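Local coordinates for putative immunoglobulin-blocking virulence protein (Mycoplasma mycoides subsp. capri, PDB 7ADK) that probably binds host immunoglobulin and blocks its action, and so may help the mycoplasma to evade antibody, at residues 155-160 and 571-575; 491-497 and 518-524. One frame throughout, in Å; residues are numbered along the deposited sequence.

Contact 1: residues 155-160 and 571-575; sequences DKDRKI and DGLRM
Arg-158 and Asp-571 meet in the more elaborate of two salt bridges. The arginine grips the carboxylate side-on: NE gives a hydrogen bond to Asp-571 OD1 at 3.0 Å, and NH2 meets the syn lone pair of OD2 at 2.8 Å. Using both oxygens fixes the rotation of the carboxylate, with the two flat groups 36° apart. Bends at chi2 and chi3 curl the arginine chain round to offer this edge. NH2 also pairs with Glu-567, one turn earlier on helix 567-579. The second bridge runs from Arg-574 NH1 to Asp-155 OD1 at 2.7 Å. Here a single nitrogen comes from above the carboxylate plane, at the end of a chain extended from CG to NE; Arg-574 NH2 meanwhile bonds Asp-627 O, and Asp-155 OD2 accepts from the backbone N of His-152.

Helix 153-157 ends in a Schellman motif, Lys-159 adopting positive phi, and this turn delivers Ile-160 to helix 567-579. The apolar contact follows: Ile-160 CG1, anti to its own backbone nitrogen (chi1 -168°), packs on Met-575 CB at 3.7 Å, while CD1 lies 3.9 Å from Arg-574 CB. A branched hydrocarbon suits this buried spot between two ion pairs.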
ATOM      1  N   ASP A 155     -44.830  -5.360  -0.065  1.00 82.38           N
ATOM      2  CA  ASP A 155     -43.534  -6.047  -0.105  1.00 82.38           C
ATOM      3  C   ASP A 155     -43.573  -7.310  -0.980  1.00 82.38           C
ATOM      4  O   ASP A 155     -42.548  -7.751  -1.497  1.00 82.38           O
ATOM      5  CB  ASP A 155     -43.012  -6.436   1.292  1.00 82.38           C
ATOM      6  CG  ASP A 155     -42.996  -5.361   2.393  1.00 82.38           C
ATOM      7  OD1 ASP A 155     -43.041  -4.150   2.089  1.00 82.38           O
ATOM      8  OD2 ASP A 155     -42.892  -5.728   3.589  1.00 82.38           O
ATOM      9  N   LYS A 156     -44.733  -7.942  -1.178  1.00 82.23           N
ATOM     10  CA  LYS A 156     -44.856  -9.065  -2.118  1.00 82.23           C
ATOM     11  C   LYS A 156     -45.060  -8.587  -3.548  1.00 82.23           C
ATOM     12  O   LYS A 156     -44.379  -9.071  -4.444  1.00 82.23           O
ATOM     13  CB  LYS A 156     -45.937 -10.039  -1.628  1.00 82.23           C
ATOM     14  CG  LYS A 156     -45.953 -11.333  -2.455  1.00 82.23           C
ATOM     15  CD  LYS A 156     -46.805 -12.440  -1.819  1.00 82.23           C
ATOM     16  CE  LYS A 156     -46.175 -13.064  -0.565  1.00 82.23           C
ATOM     17  NZ  LYS A 156     -45.037 -13.953  -0.878  1.00 82.23           N
ATOM     18  N   ASP A 157     -45.931  -7.607  -3.784  1.00 84.66           N
ATOM     19  CA  ASP A 157     -46.287  -7.221  -5.156  1.00 84.66           C
ATOM     20  C   ASP A 157     -45.202  -6.419  -5.905  1.00 84.66           C
ATOM     21  O   ASP A 157     -45.155  -6.464  -7.132  1.00 84.66           O
ATOM     22  CB  ASP A 157     -47.692  -6.595  -5.199  1.00 84.66           C
ATOM     23  CG  ASP A 157     -47.849  -5.168  -4.677  1.00 84.66           C
ATOM     24  OD1 ASP A 157     -47.188  -4.252  -5.197  1.00 84.66           O
ATOM     25  OD2 ASP A 157     -48.728  -4.934  -3.830  1.00 84.66           O
ATOM     26  N   ARG A 158     -44.262  -5.779  -5.195  1.00 79.39           N
ATOM     27  CA  ARG A 158     -43.012  -5.222  -5.756  1.00 79.39           C
ATOM     28  C   ARG A 158     -41.864  -6.237  -5.886  1.00 79.39           C
ATOM     29  O   ARG A 158     -40.764  -5.861  -6.281  1.00 79.39           O
ATOM     30  CB  ARG A 158     -42.546  -4.007  -4.933  1.00 79.39           C
ATOM     31  CG  ARG A 158     -43.523  -2.831  -4.867  1.00 79.39           C
ATOM     32  CD  ARG A 158     -43.933  -2.262  -6.223  1.00 79.39           C
ATOM     33  NE  ARG A 158     -42.804  -1.714  -6.989  1.00 79.39           N
ATOM     34  CZ  ARG A 158     -42.870  -1.225  -8.210  1.00 79.39           C
ATOM     35  NH1 ARG A 158     -43.964  -1.146  -8.878  1.00 79.39           N
ATOM     36  NH2 ARG A 158     -41.832  -0.790  -8.823  1.00 79.39           N
ATOM     37  N   LYS A 159     -42.080  -7.505  -5.518  1.00 75.00           N
ATOM     38  CA  LYS A 159     -41.071  -8.583  -5.510  1.00 75.00           C
ATOM     39  C   LYS A 159     -39.794  -8.172  -4.766  1.00 75.00           C
ATOM     40  O   LYS A 159     -38.682  -8.229  -5.286  1.00 75.00           O
ATOM     41  CB  LYS A 159     -40.836  -9.136  -6.931  1.00 75.00           C
ATOM     42  CG  LYS A 159     -42.141  -9.612  -7.597  1.00 75.00           C
ATOM     43  CD  LYS A 159     -41.901 -10.547  -8.784  1.00 75.00           C
ATOM     44  CE  LYS A 159     -41.490 -11.963  -8.370  1.00 75.00           C
ATOM     45  NZ  LYS A 159     -42.591 -12.722  -7.753  1.00 75.00           N
ATOM     46  N   ILE A 160     -40.004  -7.675  -3.551  1.00 73.31           N
ATOM     47  CA  ILE A 160     -39.003  -7.018  -2.702  1.00 73.31           C
ATOM     48  C   ILE A 160     -38.883  -7.722  -1.333  1.00 73.31           C
ATOM     49  O   ILE A 160     -37.850  -7.631  -0.681  1.00 73.31           O
ATOM     50  CB  ILE A 160     -39.349  -5.510  -2.639  1.00 73.31           C
ATOM     51  CG1 ILE A 160     -38.229  -4.661  -2.038  1.00 73.31           C
ATOM     52  CG2 ILE A 160     -40.676  -5.286  -1.903  1.00 73.31           C
ATOM     53  CD1 ILE A 160     -38.657  -3.218  -1.761  1.00 73.31           C
ATOM     54  N   ASP A 571     -37.126   0.613  -4.992  1.00 72.48           N
ATOM     55  CA  ASP A 571     -37.349  -0.819  -4.734  1.00 72.48           C
ATOM     56  C   ASP A 571     -36.079  -1.463  -4.159  1.00 72.48           C
ATOM     57  O   ASP A 571     -36.090  -1.988  -3.048  1.00 72.48           O
ATOM     58  CB  ASP A 571     -37.747  -1.570  -6.021  1.00 72.48           C
ATOM     59  CG  ASP A 571     -39.170  -1.341  -6.549  1.00 72.48           C
ATOM     60  OD1 ASP A 571     -40.118  -1.079  -5.773  1.00 72.48           O
ATOM     61  OD2 ASP A 571     -39.368  -1.512  -7.772  1.00 72.48           O
ATOM     62  N   GLY A 572     -34.952  -1.384  -4.875  1.00 67.32           N
ATOM     63  CA  GLY A 572     -33.697  -1.983  -4.426  1.00 67.32           C
ATOM     64  C   GLY A 572     -33.226  -1.467  -3.068  1.00 67.32           C
ATOM     65  O   GLY A 572     -32.677  -2.228  -2.277  1.00 67.32           O
ATOM     66  N   LEU A 573     -33.463  -0.195  -2.770  1.00 65.08           N
ATOM     67  CA  LEU A 573     -33.048   0.489  -1.545  1.00 65.08           C
ATOM     68  C   LEU A 573     -33.870   0.026  -0.335  1.00 65.08           C
ATOM     69  O   LEU A 573     -33.316  -0.339   0.699  1.00 65.08           O
ATOM     70  CB  LEU A 573     -33.172   1.995  -1.823  1.00 65.08           C
ATOM     71  CG  LEU A 573     -32.391   2.943  -0.930  1.00 65.08           C
ATOM     72  CD1 LEU A 573     -30.917   2.828  -1.192  1.00 65.08           C
ATOM     73  CD2 LEU A 573     -32.769   4.381  -1.223  1.00 65.08           C
ATOM     74  N   ARG A 574     -35.197  -0.041  -0.472  1.00 68.06           N
ATOM     75  CA  ARG A 574     -36.105  -0.533   0.570  1.00 68.06           C
ATOM     76  C   ARG A 574     -35.993  -2.044   0.783  1.00 68.06           C
ATOM     77  O   ARG A 574     -36.247  -2.489   1.897  1.00 68.06           O
ATOM     78  CB  ARG A 574     -37.536  -0.075   0.243  1.00 68.06           C
ATOM     79  CG  ARG A 574     -38.543  -0.347   1.373  1.00 68.06           C
ATOM     80  CD  ARG A 574     -39.909   0.285   1.090  1.00 68.06           C
ATOM     81  NE  ARG A 574     -40.850   0.188   2.223  1.00 68.06           N
ATOM     82  CZ  ARG A 574     -41.528  -0.874   2.618  1.00 68.06           C
ATOM     83  NH1 ARG A 574     -41.346  -2.033   2.086  1.00 68.06           N
ATOM     84  NH2 ARG A 574     -42.421  -0.790   3.542  1.00 68.06           N
ATOM     85  N   MET A 575     -35.549  -2.826  -0.208  1.00 63.09           N
ATOM     86  CA  MET A 575     -35.262  -4.257  -0.046  1.00 63.09           C
ATOM     87  C   MET A 575     -34.335  -4.503   1.138  1.00 63.09           C
ATOM     88  O   MET A 575     -34.633  -5.270   2.049  1.00 63.09           O
ATOM     89  CB  MET A 575     -34.638  -4.847  -1.322  1.00 63.09           C
ATOM     90  CG  MET A 575     -34.796  -6.366  -1.304  1.00 63.09           C
ATOM     91  SD  MET A 575     -33.848  -7.291  -2.521  1.00 63.09           S
ATOM     92  CE  MET A 575     -32.258  -7.300  -1.698  1.00 63.09           C
TER

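Contact 2: residues 491-497 and 518-524; sequences LIALENK and NPLALRN
Ala-493 and Ala-521 bring the two backbones to 4.6 Å between CA atoms, and the chains then run on in the same sense to Lys-497 and Asn-524, whose CA atoms are 5.5 Å apart. Small side chains suit so close an approach: the methyl of Ala-493 lies against Leu-520 O, and that of Ala-521 is 3.9 Å from Leu-491 CG, which stands anti to its backbone N (chi1 180°) and so carries the branch to Ala-521. Leu-491 also lays CD1 over the amide of Asn-518, 3.8 Å from ND2. That nitrogen finds its polar partner in Asp-560, while Asn-518 OD1 accepts from Leu-520 N at 3.1 Å, an Asx turn that opens the 3-10 segment 519-521.

Asn-524 carries the polar link. Its ND2 donates to Ala-493 O at 2.9 Å, with the acceptor near the amide plane and a C=O...donor angle of 170°. Ala-493 O also accepts from Glu-495 N, so two donors hold the bend of 491-497. A short side chain with an amide N-H is well matched to a carbonyl this near.

Lys-497 starts strand 497-498, bonded through its backbone to strand 473-481; from the other segment, Pro-519 and Leu-520 rest on helix 567-579.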
ATOM      1  N   LEU A 491     -24.236  -9.415 -12.344  1.00 70.26           N
ATOM      2  CA  LEU A 491     -25.611  -9.334 -11.834  1.00 70.26           C
ATOM      3  C   LEU A 491     -26.452 -10.533 -12.308  1.00 70.26           C
ATOM      4  O   LEU A 491     -26.372 -10.930 -13.470  1.00 70.26           O
ATOM      5  CB  LEU A 491     -26.192  -7.968 -12.242  1.00 70.26           C
ATOM      6  CG  LEU A 491     -27.639  -7.709 -11.792  1.00 70.26           C
ATOM      7  CD1 LEU A 491     -27.846  -6.250 -11.407  1.00 70.26           C
ATOM      8  CD2 LEU A 491     -28.643  -8.069 -12.876  1.00 70.26           C
ATOM      9  N   ILE A 492     -27.225 -11.115 -11.388  1.00 73.22           N
ATOM     10  CA  ILE A 492     -27.862 -12.443 -11.502  1.00 73.22           C
ATOM     11  C   ILE A 492     -29.360 -12.412 -11.146  1.00 73.22           C
ATOM     12  O   ILE A 492     -29.901 -13.386 -10.641  1.00 73.22           O
ATOM     13  CB  ILE A 492     -27.048 -13.520 -10.727  1.00 73.22           C
ATOM     14  CG1 ILE A 492     -26.942 -13.242  -9.213  1.00 73.22           C
ATOM     15  CG2 ILE A 492     -25.658 -13.684 -11.346  1.00 73.22           C
ATOM     16  CD1 ILE A 492     -26.115 -14.236  -8.408  1.00 73.22           C
ATOM     17  N   ALA A 493     -30.035 -11.282 -11.387  1.00 80.89           N
ATOM     18  CA  ALA A 493     -31.417 -11.056 -10.946  1.00 80.89           C
ATOM     19  C   ALA A 493     -32.518 -11.807 -11.721  1.00 80.89           C
ATOM     20  O   ALA A 493     -33.507 -12.208 -11.114  1.00 80.89           O
ATOM     21  CB  ALA A 493     -31.707  -9.556 -11.019  1.00 80.89           C
ATOM     22  N   LEU A 494     -32.428 -11.894 -13.055  1.00 77.59           N
ATOM     23  CA  LEU A 494     -33.543 -12.284 -13.942  1.00 77.59           C
ATOM     24  C   LEU A 494     -33.715 -13.821 -14.001  1.00 77.59           C
ATOM     25  O   LEU A 494     -33.914 -14.417 -15.062  1.00 77.59           O
ATOM     26  CB  LEU A 494     -33.387 -11.598 -15.325  1.00 77.59           C
ATOM     27  CG  LEU A 494     -34.016 -10.201 -15.443  1.00 77.59           C
ATOM     28  CD1 LEU A 494     -33.425  -9.169 -14.508  1.00 77.59           C
ATOM     29  CD2 LEU A 494     -33.870  -9.667 -16.857  1.00 77.59           C
ATOM     30  N   GLU A 495     -33.589 -14.472 -12.850  1.00 75.29           N
ATOM     31  CA  GLU A 495     -33.606 -15.921 -12.673  1.00 75.29           C
ATOM     32  C   GLU A 495     -34.860 -16.391 -11.904  1.00 75.29           C
ATOM     33  O   GLU A 495     -35.654 -15.573 -11.434  1.00 75.29           O
ATOM     34  CB  GLU A 495     -32.274 -16.341 -12.029  1.00 75.29           C
ATOM     35  CG  GLU A 495     -31.090 -15.955 -12.926  1.00 75.29           C
ATOM     36  CD  GLU A 495     -29.814 -16.763 -12.694  1.00 75.29           C
ATOM     37  OE1 GLU A 495     -29.504 -17.113 -11.536  1.00 75.29           O
ATOM     38  OE2 GLU A 495     -29.100 -17.037 -13.677  1.00 75.29           O
ATOM     39  N   ASN A 496     -35.072 -17.705 -11.753  1.00 82.96           N
ATOM     40  CA  ASN A 496     -36.104 -18.230 -10.856  1.00 82.96           C
ATOM     41  C   ASN A 496     -35.575 -18.431  -9.433  1.00 82.96           C
ATOM     42  O   ASN A 496     -36.282 -18.068  -8.500  1.00 82.96           O
ATOM     43  CB  ASN A 496     -36.738 -19.521 -11.395  1.00 82.96           C
ATOM     44  CG  ASN A 496     -37.849 -19.251 -12.392  1.00 82.96           C
ATOM     45  OD1 ASN A 496     -37.669 -18.619 -13.413  1.00 82.96           O
ATOM     46  ND2 ASN A 496     -39.041 -19.709 -12.132  1.00 82.96           N
ATOM     47  N   LYS A 497     -34.390 -19.036  -9.232  1.00 77.48           N
ATOM     48  CA  LYS A 497     -34.002 -19.461  -7.874  1.00 77.48           C
ATOM     49  C   LYS A 497     -32.512 -19.726  -7.633  1.00 77.48           C
ATOM     50  O   LYS A 497     -31.891 -20.511  -8.342  1.00 77.48           O
ATOM     51  CB  LYS A 497     -34.845 -20.710  -7.517  1.00 77.48           C
ATOM     52  CG  LYS A 497     -35.082 -20.920  -6.014  1.00 77.48           C
ATOM     53  CD  LYS A 497     -36.462 -21.517  -5.692  1.00 77.48           C
ATOM     54  CE  LYS A 497     -36.856 -22.761  -6.487  1.00 77.48           C
ATOM     55  NZ  LYS A 497     -38.239 -23.198  -6.199  1.00 77.48           N
ATOM     56  N   ASN A 518     -25.012  -4.918  -5.656  1.00 59.42           N
ATOM     57  CA  ASN A 518     -26.260  -4.344  -6.124  1.00 59.42           C
ATOM     58  C   ASN A 518     -27.401  -5.051  -5.378  1.00 59.42           C
ATOM     59  O   ASN A 518     -27.514  -6.269  -5.487  1.00 59.42           O
ATOM     60  CB  ASN A 518     -26.342  -4.475  -7.650  1.00 59.42           C
ATOM     61  CG  ASN A 518     -27.454  -3.642  -8.249  1.00 59.42           C
ATOM     62  OD1 ASN A 518     -28.528  -3.519  -7.700  1.00 59.42           O
ATOM     63  ND2 ASN A 518     -27.235  -3.043  -9.383  1.00 59.42           N
ATOM     64  N   PRO A 519     -28.271  -4.357  -4.628  1.00 59.19           N
ATOM     65  CA  PRO A 519     -29.319  -5.042  -3.891  1.00 59.19           C
ATOM     66  C   PRO A 519     -30.340  -5.733  -4.800  1.00 59.19           C
ATOM     67  O   PRO A 519     -30.858  -6.779  -4.436  1.00 59.19           O
ATOM     68  CB  PRO A 519     -29.922  -3.971  -2.998  1.00 59.19           C
ATOM     69  CG  PRO A 519     -29.658  -2.666  -3.733  1.00 59.19           C
ATOM     70  CD  PRO A 519     -28.308  -2.926  -4.384  1.00 59.19           C
ATOM     71  N   LEU A 520     -30.535  -5.259  -6.030  1.00 61.22           N
ATOM     72  CA  LEU A 520     -31.384  -5.905  -7.029  1.00 61.22           C
ATOM     73  C   LEU A 520     -30.805  -7.227  -7.560  1.00 61.22           C
ATOM     74  O   LEU A 520     -31.564  -8.083  -7.992  1.00 61.22           O
ATOM     75  CB  LEU A 520     -31.625  -4.919  -8.179  1.00 61.22           C
ATOM     76  CG  LEU A 520     -32.270  -3.593  -7.752  1.00 61.22           C
ATOM     77  CD1 LEU A 520     -32.185  -2.601  -8.894  1.00 61.22           C
ATOM     78  CD2 LEU A 520     -33.727  -3.797  -7.366  1.00 61.22           C
ATOM     79  N   ALA A 521     -29.490  -7.453  -7.486  1.00 61.56           N
ATOM     80  CA  ALA A 521     -28.851  -8.700  -7.918  1.00 61.56           C
ATOM     81  C   ALA A 521     -29.208  -9.931  -7.070  1.00 61.56           C
ATOM     82  O   ALA A 521     -28.887 -11.044  -7.468  1.00 61.56           O
ATOM     83  CB  ALA A 521     -27.337  -8.502  -7.949  1.00 61.56           C
ATOM     84  N   LEU A 522     -29.880  -9.764  -5.933  1.00 59.09           N
ATOM     85  CA  LEU A 522     -30.220 -10.847  -5.016  1.00 59.09           C
ATOM     86  C   LEU A 522     -31.726 -11.152  -4.993  1.00 59.09           C
ATOM     87  O   LEU A 522     -32.173 -11.871  -4.103  1.00 59.09           O
ATOM     88  CB  LEU A 522     -29.686 -10.479  -3.622  1.00 59.09           C
ATOM     89  CG  LEU A 522     -28.188 -10.131  -3.552  1.00 59.09           C
ATOM     90  CD1 LEU A 522     -27.848  -9.640  -2.148  1.00 59.09           C
ATOM     91  CD2 LEU A 522     -27.324 -11.335  -3.879  1.00 59.09           C
ATOM     92  N   ARG A 523     -32.526 -10.610  -5.923  1.00 66.46           N
ATOM     93  CA  ARG A 523     -33.998 -10.546  -5.808  1.00 66.46           C
ATOM     94  C   ARG A 523     -34.660 -11.903  -5.556  1.00 66.46           C
ATOM     95  O   ARG A 523     -35.543 -12.007  -4.714  1.00 66.46           O
ATOM     96  CB  ARG A 523     -34.579  -9.856  -7.058  1.00 66.46           C
ATOM     97  CG  ARG A 523     -36.015  -9.392  -6.818  1.00 66.46           C
ATOM     98  CD  ARG A 523     -36.778  -9.059  -8.104  1.00 66.46           C
ATOM     99  NE  ARG A 523     -36.401  -7.776  -8.707  1.00 66.46           N
ATOM    100  CZ  ARG A 523     -36.776  -6.574  -8.332  1.00 66.46           C
ATOM    101  NH1 ARG A 523     -37.397  -6.334  -7.223  1.00 66.46           N
ATOM    102  NH2 ARG A 523     -36.527  -5.567  -9.105  1.00 66.46           N
ATOM    103  N   ASN A 524     -34.195 -12.940  -6.240  1.00 70.79           N
ATOM    104  CA  ASN A 524     -34.684 -14.323  -6.148  1.00 70.79           C
ATOM    105  C   ASN A 524     -33.596 -15.303  -5.650  1.00 70.79           C
ATOM    106  O   ASN A 524     -33.546 -16.481  -6.006  1.00 70.79           O
ATOM    107  CB  ASN A 524     -35.451 -14.723  -7.413  1.00 70.79           C
ATOM    108  CG  ASN A 524     -34.843 -14.137  -8.654  1.00 70.79           C
ATOM    109  OD1 ASN A 524     -33.719 -14.447  -9.008  1.00 70.79           O
ATOM    110  ND2 ASN A 524     -35.510 -13.208  -9.281  1.00 70.79           N
TER

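The centres of contacts 1 and 2 lie 12 Å apart, and helix 567-579 joins them: residues 571-575 receive 155-160 in contact 1, while the same helix also meets 518-524. Leu-520 CD2 comes 3.5 Å from Gly-572 CA, where a residue without a side chain lets the leucine approach the helix backbone, and Pro-519 touches both Gly-572 and Met-575. A probable hydrogen bond of 3.0 Å from Arg-523 NH1 to Lys-159 O also ties 518-524 to 155-160, at the turn that ends helix 153-157. In sequence, contact 2 is nested within the long loop that contact 1 closes. Neither contact involves another protein chain.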